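Local coordinates for hypothetical protein aq_1447 (Aquifex aeolicus, PDB 1YVU) that cleaves target RNA as a DNA-guided endonuclease, using a short single-stranded DNA guide and divalent metal ions to cut the complementary strand, at residues 19-24 and 58-63; 51-56 and 86-91; 322-327 and 337-342; 483-488 and 665-670. One frame throughout, in Å; residues are numbered along the deposited sequence.

Interaction 1 (19-24 and 58-63); sequences TTFTVF and WCAGKV
Thr22 and Cys59 face each other as an antiparallel hydrogen-bonded pair, and both of their backbone bonds form: Thr22 N gives to Cys59 O at 3.0 Å, and Cys59 N gives to Thr22 O at 2.9 Å. A third bond comes from a side chain. Thr22 turns its hydroxyl back beside its own backbone N (chi1 -51°), which carries OG1 to Gly61 O, 2.9 Å away and in the plane of that carbonyl. The neighbouring Thr20 hydroxyl bonds outside the pair, to Glu87.

This single bridge sits in the N-terminal domain, where 19-24 runs between two partners: strand 86-87 pairs with Phe21, and the end of the 50-59 hairpin pairs with Thr22. After Cys59 the chain breaks from the strand through an inverse gamma turn centred on Ala60.

The turn is where the aromatic contacts begin. Ala60 CA lies over the centre of the Phe21 ring, 3.8 Å from the centroid and almost on the ring normal, a CH-pi contact, with Ala60 CB over the same face nearer CZ. A leucine in place of Phe21 would probably lose this flat seat for the turn and the ring contact with Phe88. Val23 and Trp58 run abreast; Val23 CG2 sits over the indole six-membered ring, 4.3 Å from its centroid, and CG1 over the indole near NE1. On the far side of the bridge, Cys59 SG meets the Phe24 ring at its edge, 3.8 Å from Phe24 CD1, a sulfur-aromatic contact.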
# COMPACT_ATOMS: atom_id res chain seq x y z
N THR A 19 30.10 -15.06 -22.44
CA THR A 19 30.01 -15.18 -20.98
C THR A 19 31.10 -14.40 -20.21
O THR A 19 31.24 -14.57 -18.99
CB THR A 19 30.01 -16.69 -20.58
OG1 THR A 19 29.46 -17.47 -21.65
CG2 THR A 19 29.12 -16.93 -19.38
N THR A 20 31.84 -13.54 -20.91
CA THR A 20 32.92 -12.73 -20.31
C THR A 20 32.38 -11.45 -19.67
O THR A 20 31.67 -10.65 -20.31
CB THR A 20 34.05 -12.38 -21.32
OG1 THR A 20 34.28 -13.50 -22.20
CG2 THR A 20 35.34 -12.08 -20.57
N PHE A 21 32.70 -11.31 -18.37
CA PHE A 21 32.31 -10.19 -17.48
C PHE A 21 33.48 -9.50 -16.77
O PHE A 21 34.34 -10.18 -16.19
CB PHE A 21 31.37 -10.70 -16.37
CG PHE A 21 29.92 -10.78 -16.74
CD1 PHE A 21 29.50 -11.37 -17.96
CD2 PHE A 21 28.95 -10.32 -15.85
CE1 PHE A 21 28.13 -11.51 -18.29
CE2 PHE A 21 27.57 -10.44 -16.16
CZ PHE A 21 27.16 -11.05 -17.38
N THR A 22 33.44 -8.17 -16.72
CA THR A 22 34.45 -7.36 -16.04
C THR A 22 34.03 -7.02 -14.59
O THR A 22 32.98 -6.42 -14.34
CB THR A 22 34.74 -6.07 -16.84
OG1 THR A 22 35.02 -6.42 -18.20
CG2 THR A 22 35.95 -5.33 -16.27
N VAL A 23 34.86 -7.44 -13.64
CA VAL A 23 34.62 -7.22 -12.21
C VAL A 23 35.25 -5.90 -11.74
O VAL A 23 36.31 -5.49 -12.23
CB VAL A 23 35.16 -8.40 -11.33
CG1 VAL A 23 34.65 -8.30 -9.91
CG2 VAL A 23 34.77 -9.74 -11.93
N PHE A 24 34.54 -5.25 -10.82
CA PHE A 24 34.93 -3.98 -10.20
C PHE A 24 34.67 -4.04 -8.69
O PHE A 24 33.54 -4.29 -8.29
CB PHE A 24 34.19 -2.79 -10.83
CG PHE A 24 34.66 -2.42 -12.22
CD1 PHE A 24 33.89 -2.74 -13.34
CD2 PHE A 24 35.91 -1.81 -12.42
CE1 PHE A 24 34.37 -2.47 -14.66
CE2 PHE A 24 36.41 -1.54 -13.74
CZ PHE A 24 35.63 -1.87 -14.85
N TRP A 58 29.86 -6.80 -11.01
CA TRP A 58 30.00 -7.53 -12.27
C TRP A 58 29.33 -6.84 -13.46
O TRP A 58 28.15 -6.56 -13.41
CB TRP A 58 29.45 -8.95 -12.10
CG TRP A 58 30.22 -9.87 -11.14
CD1 TRP A 58 30.54 -9.63 -9.84
CD2 TRP A 58 30.78 -11.17 -11.45
NE1 TRP A 58 31.27 -10.67 -9.32
CE2 TRP A 58 31.44 -11.63 -10.28
CE3 TRP A 58 30.79 -11.98 -12.61
CZ2 TRP A 58 32.13 -12.87 -10.24
CZ3 TRP A 58 31.48 -13.23 -12.58
CH2 TRP A 58 32.14 -13.65 -11.40
N CYS A 59 30.08 -6.60 -14.52
CA CYS A 59 29.55 -5.93 -15.71
C CYS A 59 29.55 -6.83 -16.95
O CYS A 59 30.55 -7.44 -17.26
CB CYS A 59 30.33 -4.66 -15.97
SG CYS A 59 30.36 -3.59 -14.55
N ALA A 60 28.46 -6.81 -17.70
CA ALA A 60 28.28 -7.63 -18.90
C ALA A 60 29.03 -7.31 -20.20
O ALA A 60 28.46 -6.72 -21.12
CB ALA A 60 26.79 -7.78 -19.19
N GLY A 61 30.26 -7.79 -20.29
CA GLY A 61 31.06 -7.55 -21.49
C GLY A 61 32.43 -6.97 -21.23
O GLY A 61 32.85 -6.78 -20.08
N LYS A 62 33.12 -6.65 -22.33
CA LYS A 62 34.46 -6.10 -22.28
C LYS A 62 34.52 -4.60 -22.54
O LYS A 62 33.94 -4.10 -23.51
CB LYS A 62 35.39 -6.81 -23.29
CG LYS A 62 35.53 -8.31 -23.07
CD LYS A 62 36.57 -8.92 -24.00
CE LYS A 62 36.62 -10.43 -23.83
NZ LYS A 62 37.75 -11.11 -24.53
N VAL A 63 35.16 -3.89 -21.60
CA VAL A 63 35.38 -2.44 -21.67
C VAL A 63 36.88 -2.36 -21.98
O VAL A 63 37.70 -2.86 -21.20
CB VAL A 63 35.17 -1.71 -20.30
CG1 VAL A 63 34.87 -0.22 -20.53
CG2 VAL A 63 34.12 -2.36 -19.46

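Interaction 2 (51-56 and 86-91); sequences FRREDE and EEFRGF
The tip of a beta hairpin in the N-terminal domain, closed by a type II' turn from Arg53 to Glu56, lies against the end of strand 86-87 and the loop that follows it. Phe51 and Phe88 make the apolar part: CZ of Phe51 is 3.8 Å from CE1 of Phe88, and the rings meet obliquely with their planes at 62°. Phe51 holds CG between its backbone N and carbonyl carbon (chi1 75°), and from there the CE2-CZ side of its ring reaches Phe88. Replacing Phe51 with an alanine would probably open a gap beside Phe88 CE1 and leave that ring without its aromatic partner from the hairpin.

Arg53, its chain bent at chi3, brings NH2 to 3.5 Å from Phe88 CD1, with guanidinium and ring planes 32° apart. The same NH2 lies 2.8 Å from Gly90 O, near the guanidinium plane, but the angle is too poor for a hydrogen bond. Trp58 adds a cation-pi contact to this group.

At the outer side, Glu56 OE1 and Glu86 OE2 come within 4.2 Å, the two side chains crossing at about a right angle. Two like charges this close would tend to repel, and the bond from Trp58 NE1 to Glu56 OE1 probably offsets part of that cost.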
# COMPACT_ATOMS: atom_id res chain seq x y z
N PHE A 51 25.45 -6.01 -12.38
CA PHE A 51 24.82 -6.59 -11.21
C PHE A 51 25.80 -6.54 -10.03
O PHE A 51 27.02 -6.48 -10.23
CB PHE A 51 24.18 -7.98 -11.46
CG PHE A 51 25.15 -9.14 -11.58
CD1 PHE A 51 25.64 -9.80 -10.43
CD2 PHE A 51 25.52 -9.62 -12.84
CE1 PHE A 51 26.47 -10.92 -10.52
CE2 PHE A 51 26.36 -10.75 -12.96
CZ PHE A 51 26.84 -11.41 -11.79
N ARG A 52 25.25 -6.58 -8.82
CA ARG A 52 26.02 -6.53 -7.59
C ARG A 52 26.09 -7.89 -6.89
O ARG A 52 25.10 -8.38 -6.36
CB ARG A 52 25.39 -5.48 -6.66
CG ARG A 52 26.27 -4.94 -5.53
CD ARG A 52 25.41 -4.45 -4.37
NE ARG A 52 25.13 -5.55 -3.45
CZ ARG A 52 23.94 -5.83 -2.93
NH1 ARG A 52 22.88 -5.09 -3.22
NH2 ARG A 52 23.80 -6.89 -2.13
N ARG A 53 27.29 -8.50 -6.89
CA ARG A 53 27.56 -9.78 -6.22
C ARG A 53 28.33 -9.38 -4.97
O ARG A 53 29.53 -9.15 -5.02
CB ARG A 53 28.41 -10.69 -7.12
CG ARG A 53 28.05 -12.18 -7.07
CD ARG A 53 28.79 -13.03 -8.13
NE ARG A 53 27.88 -13.63 -9.12
CZ ARG A 53 28.21 -14.62 -9.96
NH1 ARG A 53 29.43 -15.14 -9.97
NH2 ARG A 53 27.30 -15.10 -10.79
N GLU A 54 27.59 -9.23 -3.86
CA GLU A 54 28.11 -8.81 -2.55
C GLU A 54 28.90 -7.48 -2.61
O GLU A 54 28.30 -6.41 -2.53
CB GLU A 54 28.90 -9.93 -1.83
CG GLU A 54 28.13 -11.26 -1.52
CD GLU A 54 27.16 -11.23 -0.33
OE1 GLU A 54 27.34 -10.42 0.61
OE2 GLU A 54 26.21 -12.04 -0.33
N ASP A 55 30.22 -7.55 -2.84
CA ASP A 55 31.07 -6.35 -2.90
C ASP A 55 31.57 -6.04 -4.30
O ASP A 55 31.97 -4.91 -4.59
CB ASP A 55 32.31 -6.53 -2.02
CG ASP A 55 32.12 -6.02 -0.60
OD1 ASP A 55 31.18 -5.21 -0.36
OD2 ASP A 55 32.93 -6.41 0.27
N GLU A 56 31.60 -7.08 -5.12
CA GLU A 56 32.08 -7.01 -6.48
C GLU A 56 30.98 -6.59 -7.46
O GLU A 56 29.89 -7.14 -7.42
CB GLU A 56 32.64 -8.40 -6.86
CG GLU A 56 33.79 -8.94 -5.94
CD GLU A 56 34.22 -10.41 -6.21
OE1 GLU A 56 33.72 -11.04 -7.16
OE2 GLU A 56 35.08 -10.93 -5.45
N GLU A 86 36.45 -12.32 -15.00
CA GLU A 86 35.93 -13.58 -14.44
C GLU A 86 34.72 -13.99 -15.32
O GLU A 86 34.02 -13.14 -15.85
CB GLU A 86 35.51 -13.45 -12.97
CG GLU A 86 36.46 -14.13 -11.97
CD GLU A 86 35.81 -14.40 -10.62
OE1 GLU A 86 35.21 -15.48 -10.49
OE2 GLU A 86 35.89 -13.54 -9.70
N GLU A 87 34.53 -15.30 -15.49
CA GLU A 87 33.45 -15.85 -16.31
C GLU A 87 32.24 -16.30 -15.50
O GLU A 87 32.35 -17.12 -14.58
CB GLU A 87 33.96 -16.99 -17.19
CG GLU A 87 35.15 -16.61 -18.09
CD GLU A 87 34.87 -16.84 -19.57
OE1 GLU A 87 34.76 -18.02 -19.99
OE2 GLU A 87 34.79 -15.84 -20.31
N PHE A 88 31.09 -15.78 -15.92
CA PHE A 88 29.76 -15.97 -15.32
C PHE A 88 29.08 -17.35 -15.38
O PHE A 88 28.81 -17.88 -16.46
CB PHE A 88 28.85 -14.88 -15.93
CG PHE A 88 27.42 -14.90 -15.47
CD1 PHE A 88 27.05 -14.42 -14.21
CD2 PHE A 88 26.41 -15.35 -16.35
CE1 PHE A 88 25.70 -14.39 -13.82
CE2 PHE A 88 25.05 -15.33 -15.96
CZ PHE A 88 24.70 -14.85 -14.70
N ARG A 89 28.71 -17.88 -14.21
CA ARG A 89 28.05 -19.19 -14.12
C ARG A 89 26.70 -19.16 -13.37
O ARG A 89 26.56 -19.78 -12.30
CB ARG A 89 29.00 -20.19 -13.45
CG ARG A 89 30.39 -20.27 -14.07
CD ARG A 89 31.15 -21.52 -13.70
NE ARG A 89 30.47 -22.74 -14.13
CZ ARG A 89 30.28 -23.12 -15.39
NH1 ARG A 89 30.72 -22.38 -16.41
NH2 ARG A 89 29.61 -24.23 -15.64
N GLY A 90 25.72 -18.45 -13.96
CA GLY A 90 24.39 -18.32 -13.35
C GLY A 90 24.31 -17.31 -12.21
O GLY A 90 25.34 -16.75 -11.83
N PHE A 91 23.11 -17.04 -11.69
CA PHE A 91 22.96 -16.07 -10.60
C PHE A 91 22.83 -16.75 -9.25
O PHE A 91 22.48 -17.93 -9.17
CB PHE A 91 21.70 -15.22 -10.77
CG PHE A 91 21.58 -14.56 -12.11
CD1 PHE A 91 20.86 -15.19 -13.16
CD2 PHE A 91 22.13 -13.28 -12.33
CE1 PHE A 91 20.70 -14.54 -14.42
CE2 PHE A 91 21.98 -12.62 -13.60
CZ PHE A 91 21.26 -13.26 -14.63

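Interaction 3 (322-327 and 337-342); sequences VLDAKG and RKFLEL
Phe339, on the short helix 337-342 at the start of the Mid domain, pushes its ring against strand 322-323 of linker L2, so the contact joins the linker to the domain it leads into. The packed part is this one ring. With CG anti to its backbone N (chi1 178°), Phe339 extends from the helix toward the strand and meets it with its outer atoms. Phe339 CE2 lies 3.8 Å from Val322 CG2 where the two side chains meet at a slant. CZ reaches the backbone, with Asp324 N in the plane of the ring at its edge, 3.8 Å from that carbon, and Asp324 CB close beside it. Thr330, on the neighbouring strand, also touches Phe339, and Tyr486 touches Val322.

Near the exposed Leu342 the contact thins out. Leu342 keeps its side chain well away from the linker, and its carbonyl O stays 4.3 Å from Asp324 OD2; that carboxylate oxygen accepts from Arg344 N.

Asp324 thus stands between the two sides, its CB against the ring and its carboxylate bound to backbone N-H groups. Asp324 OD1 accepts from Lys328 N and more weakly from Gly327 N, the latter at 2.8 Å.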
# COMPACT_ATOMS: atom_id res chain seq x y z
N VAL A 322 -18.54 -19.23 11.69
CA VAL A 322 -18.78 -18.24 12.72
C VAL A 322 -19.99 -18.64 13.59
O VAL A 322 -20.84 -19.41 13.16
CB VAL A 322 -19.02 -16.86 12.09
CG1 VAL A 322 -17.87 -16.47 11.15
CG2 VAL A 322 -20.40 -16.79 11.37
N LEU A 323 -20.05 -18.10 14.80
CA LEU A 323 -21.16 -18.38 15.71
C LEU A 323 -21.58 -17.18 16.56
O LEU A 323 -20.77 -16.31 16.83
CB LEU A 323 -20.86 -19.60 16.59
CG LEU A 323 -19.53 -19.93 17.30
CD1 LEU A 323 -19.05 -18.85 18.26
CD2 LEU A 323 -19.73 -21.25 18.04
N ASP A 324 -22.84 -17.16 16.98
CA ASP A 324 -23.37 -16.09 17.83
C ASP A 324 -23.27 -16.41 19.34
O ASP A 324 -22.55 -17.34 19.74
CB ASP A 324 -24.79 -15.70 17.39
CG ASP A 324 -25.86 -16.71 17.78
OD1 ASP A 324 -25.58 -17.92 17.96
OD2 ASP A 324 -27.01 -16.28 17.90
N ALA A 325 -23.95 -15.60 20.18
CA ALA A 325 -23.93 -15.77 21.64
C ALA A 325 -24.65 -17.00 22.12
O ALA A 325 -24.38 -17.49 23.22
CB ALA A 325 -24.47 -14.56 22.32
N LYS A 326 -25.59 -17.47 21.31
CA LYS A 326 -26.34 -18.68 21.64
C LYS A 326 -25.57 -19.90 21.09
O LYS A 326 -25.67 -21.03 21.62
CB LYS A 326 -27.78 -18.62 21.13
CG LYS A 326 -28.77 -18.94 22.25
CD LYS A 326 -30.18 -19.23 21.79
CE LYS A 326 -30.99 -19.87 22.93
NZ LYS A 326 -32.35 -20.20 22.46
N GLY A 327 -24.75 -19.63 20.08
CA GLY A 327 -23.94 -20.67 19.49
C GLY A 327 -24.46 -21.24 18.20
O GLY A 327 -24.22 -22.42 17.95
N ARG A 337 -28.37 -13.80 5.50
CA ARG A 337 -29.20 -12.72 6.00
C ARG A 337 -29.95 -13.40 7.13
O ARG A 337 -30.19 -12.80 8.18
CB ARG A 337 -30.22 -12.28 4.95
CG ARG A 337 -29.70 -11.31 3.91
CD ARG A 337 -29.24 -12.04 2.67
NE ARG A 337 -28.61 -11.12 1.73
CZ ARG A 337 -29.11 -10.74 0.56
NH1 ARG A 337 -30.28 -11.21 0.15
NH2 ARG A 337 -28.46 -9.86 -0.17
N LYS A 338 -30.24 -14.69 6.90
CA LYS A 338 -30.94 -15.57 7.83
C LYS A 338 -30.20 -15.64 9.14
O LYS A 338 -30.81 -15.42 10.20
CB LYS A 338 -31.03 -16.99 7.26
CG LYS A 338 -32.15 -17.26 6.24
CD LYS A 338 -32.03 -18.70 5.69
CE LYS A 338 -33.22 -19.13 4.82
NZ LYS A 338 -32.96 -20.43 4.13
N PHE A 339 -28.88 -15.87 9.06
CA PHE A 339 -28.04 -15.94 10.25
C PHE A 339 -28.09 -14.60 10.99
O PHE A 339 -28.38 -14.55 12.18
CB PHE A 339 -26.59 -16.37 9.92
CG PHE A 339 -25.67 -16.40 11.13
CD1 PHE A 339 -25.93 -17.25 12.22
CD2 PHE A 339 -24.60 -15.48 11.25
CE1 PHE A 339 -25.15 -17.17 13.42
CE2 PHE A 339 -23.82 -15.40 12.44
CZ PHE A 339 -24.09 -16.24 13.52
N LEU A 340 -27.97 -13.51 10.25
CA LEU A 340 -27.98 -12.19 10.85
C LEU A 340 -29.34 -11.72 11.34
O LEU A 340 -29.44 -10.70 12.01
CB LEU A 340 -27.38 -11.16 9.90
CG LEU A 340 -25.86 -11.17 9.72
CD1 LEU A 340 -25.53 -10.35 8.47
CD2 LEU A 340 -25.13 -10.64 10.98
N GLU A 341 -30.39 -12.46 10.98
CA GLU A 341 -31.74 -12.11 11.41
C GLU A 341 -31.94 -12.73 12.75
O GLU A 341 -32.27 -12.04 13.71
CB GLU A 341 -32.80 -12.64 10.43
CG GLU A 341 -33.18 -11.68 9.27
CD GLU A 341 -34.15 -12.29 8.23
OE1 GLU A 341 -35.28 -12.69 8.59
OE2 GLU A 341 -33.77 -12.34 7.03
N LEU A 342 -31.56 -14.00 12.83
CA LEU A 342 -31.70 -14.83 14.01
C LEU A 342 -30.62 -14.77 15.09
O LEU A 342 -30.86 -15.19 16.23
CB LEU A 342 -31.89 -16.28 13.56
CG LEU A 342 -33.25 -16.66 12.95
CD1 LEU A 342 -33.14 -17.91 12.07
CD2 LEU A 342 -34.25 -16.88 14.08

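Interaction 4 (483-488 and 665-670); sequences NIPYKL and MNYSSF
Tyr667 drives its ring into the bend of 483-488, joining two loop regions of the PIWI domain, which has an RNase H fold: one leads into the short strand 487-488 and the other lies between helices 652-661 and 682-690. Three consecutive residues, Ile484 to Tyr486, touch it. Tyr667 CD2 rests over one face of the Tyr486 ring, off-centre and 3.4 Å from Tyr486 CZ; the two side chains run antiparallel past one another, and their rings meet obliquely, planes at 51°. Pro485 CG comes within 3.6 Å of the same CD2. Ile484 CG2 packs by the phenol end, 3.9 Å from CZ of Tyr667. Tyr486 O lies in the ring plane at the Tyr667 edge, 3.1 Å from CE2, and is a possible acceptor for the Tyr667 hydroxyl, though that proton has another acceptor within reach.

Beside this group, Met665, present as selenomethionine, continues the apolar surface. Bent at chi2 and chi3, it lays CG 3.9 Å from Leu488 CD1 and sets its terminal methyl CE against Lys487 CA.

Farther out, helix 466-480 borders the cluster: Leu478 touches Pro485, Ala479 touches Tyr667, and Glu475 bonds to both Tyr486 OH and Ser669 OG. Leu340 of the Mid domain packs on Pro485. Tyr486 places CG between its backbone N and carbonyl carbon (chi1 51°), and from there its ring lies along Tyr667 until OH stands 3.4 Å from Tyr667 CA.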
# COMPACT_ATOMS: atom_id res chain seq x y z
N ASN A 483 -20.69 -4.94 20.40
CA ASN A 483 -21.77 -5.91 20.48
C ASN A 483 -21.74 -6.74 19.19
O ASN A 483 -22.71 -6.81 18.44
CB ASN A 483 -23.10 -5.17 20.66
CG ASN A 483 -23.04 -4.10 21.77
OD1 ASN A 483 -23.07 -4.41 22.95
ND2 ASN A 483 -22.94 -2.84 21.38
N ILE A 484 -20.58 -7.37 18.97
CA ILE A 484 -20.29 -8.19 17.80
C ILE A 484 -21.34 -9.28 17.50
O ILE A 484 -21.73 -10.05 18.38
CB ILE A 484 -18.84 -8.77 17.85
CG1 ILE A 484 -18.62 -9.65 19.08
CG2 ILE A 484 -17.81 -7.61 17.81
CD1 ILE A 484 -17.53 -10.70 18.89
N PRO A 485 -21.83 -9.34 16.25
CA PRO A 485 -22.84 -10.33 15.85
C PRO A 485 -22.46 -11.80 15.96
O PRO A 485 -23.29 -12.66 16.30
CB PRO A 485 -23.13 -9.95 14.40
CG PRO A 485 -21.87 -9.27 13.95
CD PRO A 485 -21.48 -8.46 15.11
N TYR A 486 -21.19 -12.05 15.71
CA TYR A 486 -20.65 -13.38 15.73
C TYR A 486 -19.14 -13.32 15.90
O TYR A 486 -18.54 -12.24 15.83
CB TYR A 486 -20.99 -14.09 14.40
CG TYR A 486 -20.63 -13.31 13.14
CD1 TYR A 486 -19.33 -13.31 12.62
CD2 TYR A 486 -21.57 -12.52 12.49
CE1 TYR A 486 -18.97 -12.55 11.50
CE2 TYR A 486 -21.23 -11.74 11.35
CZ TYR A 486 -19.92 -11.76 10.87
OH TYR A 486 -19.54 -10.96 9.82
N LYS A 487 -18.54 -14.50 16.08
CA LYS A 487 -17.09 -14.66 16.19
C LYS A 487 -16.82 -16.03 15.62
O LYS A 487 -17.72 -16.86 15.59
CB LYS A 487 -16.56 -14.55 17.63
CG LYS A 487 -16.96 -15.66 18.60
CD LYS A 487 -16.41 -15.40 19.98
CE LYS A 487 -16.73 -16.55 20.91
NZ LYS A 487 -15.99 -16.41 22.18
N LEU A 488 -15.59 -16.24 15.17
CA LEU A 488 -15.16 -17.50 14.58
C LEU A 488 -15.21 -18.63 15.61
O LEU A 488 -15.08 -18.38 16.82
CB LEU A 488 -13.74 -17.36 14.01
CG LEU A 488 -13.55 -16.45 12.81
CD1 LEU A 488 -12.19 -15.82 12.84
CD2 LEU A 488 -13.78 -17.22 11.51
N MSE A 665 -13.55 -11.03 10.29
CA MSE A 665 -13.66 -10.31 11.54
C MSE A 665 -13.83 -8.84 11.29
O MSE A 665 -13.75 -8.03 12.20
CB MSE A 665 -12.49 -10.60 12.47
CG MSE A 665 -12.54 -11.98 13.06
SE MSE A 665 -14.37 -12.51 13.48
CE MSE A 665 -14.38 -12.02 15.28
N ASN A 666 -14.09 -8.51 10.03
CA ASN A 666 -14.31 -7.13 9.60
C ASN A 666 -15.80 -6.83 9.46
O ASN A 666 -16.18 -5.73 9.09
CB ASN A 666 -13.57 -6.88 8.31
CG ASN A 666 -12.11 -6.76 8.52
OD1 ASN A 666 -11.68 -5.96 9.35
ND2 ASN A 666 -11.32 -7.56 7.80
N TYR A 667 -16.59 -7.88 9.70
CA TYR A 667 -18.05 -7.87 9.71
C TYR A 667 -18.72 -7.12 8.58
O TYR A 667 -19.60 -6.29 8.80
CB TYR A 667 -18.55 -7.33 11.07
CG TYR A 667 -17.96 -8.04 12.25
CD1 TYR A 667 -16.83 -7.53 12.91
CD2 TYR A 667 -18.52 -9.22 12.72
CE1 TYR A 667 -16.28 -8.18 14.03
CE2 TYR A 667 -17.98 -9.90 13.84
CZ TYR A 667 -16.86 -9.36 14.49
OH TYR A 667 -16.38 -9.93 15.63
N SER A 668 -18.27 -7.40 7.37
CA SER A 668 -18.83 -6.77 6.19
C SER A 668 -19.18 -7.92 5.27
O SER A 668 -18.39 -8.32 4.40
CB SER A 668 -17.80 -5.83 5.58
OG SER A 668 -18.29 -5.21 4.41
N SER A 669 -20.36 -8.48 5.51
CA SER A 669 -20.83 -9.63 4.74
C SER A 669 -21.33 -9.36 3.33
O SER A 669 -21.28 -10.23 2.46
CB SER A 669 -21.93 -10.32 5.51
OG SER A 669 -22.95 -9.46 6.00
N PHE A 670 -21.81 -8.15 3.13
CA PHE A 670 -22.38 -7.75 1.86
C PHE A 670 -21.35 -7.07 0.98
O PHE A 670 -21.50 -6.98 -0.23
CB PHE A 670 -23.62 -6.88 2.14
CG PHE A 670 -24.66 -7.59 3.00
CD1 PHE A 670 -24.67 -7.43 4.39
CD2 PHE A 670 -25.56 -8.51 2.43
CE1 PHE A 670 -25.56 -8.17 5.22
CE2 PHE A 670 -26.46 -9.26 3.25
CZ PHE A 670 -26.45 -9.08 4.65

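In the fold
From the N terminus, 19-24 meets 58-63 in interaction 1, closing a loop that contains helix 32-46 and the first strand of the 50-59 hairpin. Interaction 2 starts inside that loop, at 51-56, and ends beyond it at 86-91, so the two cross; their centres are 9 Å apart and all four segments belong to the N-terminal domain. Interaction 3 closes a short loop at the passage from linker L2 into the Mid domain. Interaction 4 follows in series and spans 176 residues of the PIWI domain. Strands 322-323 and 487-488 are sheet neighbours, linking interactions 3 and 4, whose centres lie about 67 and 59 Å from that of interaction 1.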